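Local atomic coordinates of F420-dependent alcohol dehydrogenase (Methanoculleus thermophilus, PDB entry 1RHC), a protein that probably oxidises secondary alcohols to ketones, using the deazaflavin coenzyme F420 as hydride acceptor. Residues A[23-28]-A[316-321]. Numbering follows the deposited sequence.
Sequences AIRAEK and FGIDIF
Ile318 CG2 packs 4.0 Å from Ala26 CA, on the backbone of helix 16-29, where the small methyl of Ala26 probably helps to leave room; the CA atoms of Ala26 and Ile318 are 6.3 Å apart. The branched isoleucine fills this buried side with two methyls: CG2 lies 3.9 Å from Arg25 CG, CD1 meets Arg25 CD, and Gln22, Val29 and Asn309 also touch it. Within the TIM-barrel fold, the contact joins the outer helix following the first strand to the short helix 314-319 after strand 304-309. The tight apolar side passes into a more open polar one. Arg25 suits both, its apolar stem lying against Ile318 and, with CG opposite the backbone N (chi1 -171°), running extended to bring the guanidinium to Asp319. The short aspartate offers one oxygen to each of two nitrogens: Arg25 NE donates to Asp319 OD1 at 3.0 Å, nearly in the guanidinium plane, and Arg25 NH2 to the syn lone pair of Asp319 OD2. The two planes are turned 38° apart, a twisted pairing. A leucine in place of Arg25 would probably leave the Asp319 carboxylate without its charged mate and less restrained in rotation. Two bonds to one carboxylate limit the turning of both groups, and their opposite charges probably offset the cost of partial burial.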
loop_
_atom_site.group_PDB
_atom_site.type_symbol
_atom_site.label_atom_id
_atom_site.label_comp_id
_atom_site.label_asym_id
_atom_site.label_seq_id
_atom_site.Cartn_x
_atom_site.Cartn_y
_atom_site.Cartn_z
ATOM N N ALA A 23 9.876 -2.471 15.900
ATOM C CA ALA A 23 10.716 -2.976 14.823
ATOM C C ALA A 23 12.127 -2.378 14.874
ATOM O O ALA A 23 13.125 -3.060 14.668
ATOM C CB ALA A 23 10.048 -2.696 13.440
ATOM N N ILE A 24 12.214 -1.088 15.139
ATOM C CA ILE A 24 13.509 -0.423 15.257
ATOM C C ILE A 24 14.289 -1.024 16.447
ATOM O O ILE A 24 15.478 -1.321 16.336
ATOM C CB ILE A 24 13.310 1.087 15.489
ATOM C CG1 ILE A 24 12.720 1.716 14.222
ATOM C CG2 ILE A 24 14.659 1.745 15.879
ATOM C CD1 ILE A 24 12.147 3.138 14.443
ATOM N N ARG A 25 13.616 -1.211 17.570
ATOM C CA ARG A 25 14.279 -1.788 18.751
ATOM C C ARG A 25 14.712 -3.257 18.491
ATOM O O ARG A 25 15.773 -3.691 18.949
ATOM C CB ARG A 25 13.326 -1.706 19.963
ATOM C CG ARG A 25 13.974 -2.078 21.337
ATOM C CD ARG A 25 13.013 -1.753 22.505
ATOM N NE ARG A 25 13.610 -1.832 23.848
ATOM C CZ ARG A 25 13.516 -0.867 24.773
ATOM N NH1 ARG A 25 12.864 0.254 24.526
ATOM N NH2 ARG A 25 14.078 -1.021 25.958
ATOM N N ALA A 26 13.886 -4.014 17.768
ATOM C CA ALA A 26 14.191 -5.409 17.446
ATOM C C ALA A 26 15.455 -5.474 16.620
ATOM O O ALA A 26 16.300 -6.342 16.831
ATOM C CB ALA A 26 13.042 -6.043 16.660
ATOM N N GLU A 27 15.582 -4.568 15.663
ATOM C CA GLU A 27 16.782 -4.553 14.820
ATOM C C GLU A 27 18.019 -4.306 15.675
ATOM O O GLU A 27 19.065 -4.952 15.505
ATOM C CB GLU A 27 16.682 -3.451 13.770
ATOM C CG GLU A 27 17.960 -3.330 12.965
ATOM C CD GLU A 27 17.792 -2.486 11.711
ATOM O OE1 GLU A 27 17.955 -3.030 10.606
ATOM O OE2 GLU A 27 17.527 -1.277 11.829
ATOM N N LYS A 28 17.900 -3.360 16.598
ATOM C CA LYS A 28 19.040 -3.037 17.455
ATOM C C LYS A 28 19.458 -4.194 18.350
ATOM O O LYS A 28 20.641 -4.393 18.602
ATOM C CB LYS A 28 18.705 -1.801 18.294
ATOM C CG LYS A 28 18.700 -0.524 17.429
ATOM C CD LYS A 28 18.300 0.737 18.201
ATOM C CE LYS A 28 18.306 1.945 17.258
ATOM N NZ LYS A 28 17.834 3.198 17.904
ATOM N N PHE A 316 10.557 -5.311 27.544
ATOM C CA PHE A 316 11.319 -6.418 28.137
ATOM C C PHE A 316 11.225 -7.627 27.179
ATOM O O PHE A 316 12.201 -8.355 26.993
ATOM C CB PHE A 316 10.701 -6.791 29.480
ATOM C CG PHE A 316 11.237 -8.056 30.071
ATOM C CD1 PHE A 316 12.561 -8.133 30.506
ATOM C CD2 PHE A 316 10.405 -9.172 30.211
ATOM C CE1 PHE A 316 13.064 -9.304 31.082
ATOM C CE2 PHE A 316 10.893 -10.351 30.786
ATOM C CZ PHE A 316 12.228 -10.419 31.222
ATOM N N GLY A 317 10.054 -7.821 26.590
ATOM C CA GLY A 317 9.839 -8.924 25.650
ATOM C C GLY A 317 10.783 -8.828 24.454
ATOM O O GLY A 317 11.103 -9.826 23.811
ATOM N N ILE A 318 11.206 -7.625 24.115
ATOM C CA ILE A 318 12.169 -7.462 23.027
ATOM C C ILE A 318 13.592 -7.569 23.564
ATOM O O ILE A 318 14.431 -8.302 23.020
ATOM C CB ILE A 318 12.042 -6.060 22.321
ATOM C CG1 ILE A 318 10.637 -5.887 21.731
ATOM C CG2 ILE A 318 13.116 -5.929 21.235
ATOM C CD1 ILE A 318 10.332 -4.493 21.234
ATOM N N ASP A 319 13.878 -6.814 24.632
ATOM C CA ASP A 319 15.224 -6.739 25.222
ATOM C C ASP A 319 15.839 -8.061 25.641
ATOM O O ASP A 319 17.043 -8.257 25.517
ATOM C CB ASP A 319 15.194 -5.864 26.489
ATOM C CG ASP A 319 15.093 -4.431 26.174
ATOM O OD1 ASP A 319 15.319 -4.053 25.000
ATOM O OD2 ASP A 319 14.793 -3.683 27.106
ATOM N N ILE A 320 15.008 -8.912 26.208
ATOM C CA ILE A 320 15.486 -10.203 26.703
ATOM C C ILE A 320 16.086 -11.034 25.575
ATOM O O ILE A 320 16.851 -11.955 25.835
ATOM C CB ILE A 320 14.346 -10.960 27.436
ATOM C CG1 ILE A 320 14.930 -12.090 28.313
ATOM C CG2 ILE A 320 13.363 -11.552 26.453
ATOM C CD1 ILE A 320 15.748 -11.595 29.461
ATOM N N PHE A 321 15.786 -10.694 24.314
ATOM C CA PHE A 321 16.380 -11.468 23.223
ATOM C C PHE A 321 17.862 -11.226 23.026
ATOM O O PHE A 321 18.509 -11.954 22.280
ATOM C CB PHE A 321 15.579 -11.328 21.908
ATOM C CG PHE A 321 14.402 -12.289 21.845
ATOM C CD1 PHE A 321 13.259 -12.067 22.604
ATOM C CD2 PHE A 321 14.492 -13.467 21.112
ATOM C CE1 PHE A 321 12.231 -12.991 22.652
ATOM C CE2 PHE A 321 13.462 -14.409 21.152
ATOM C CZ PHE A 321 12.336 -14.184 21.915
#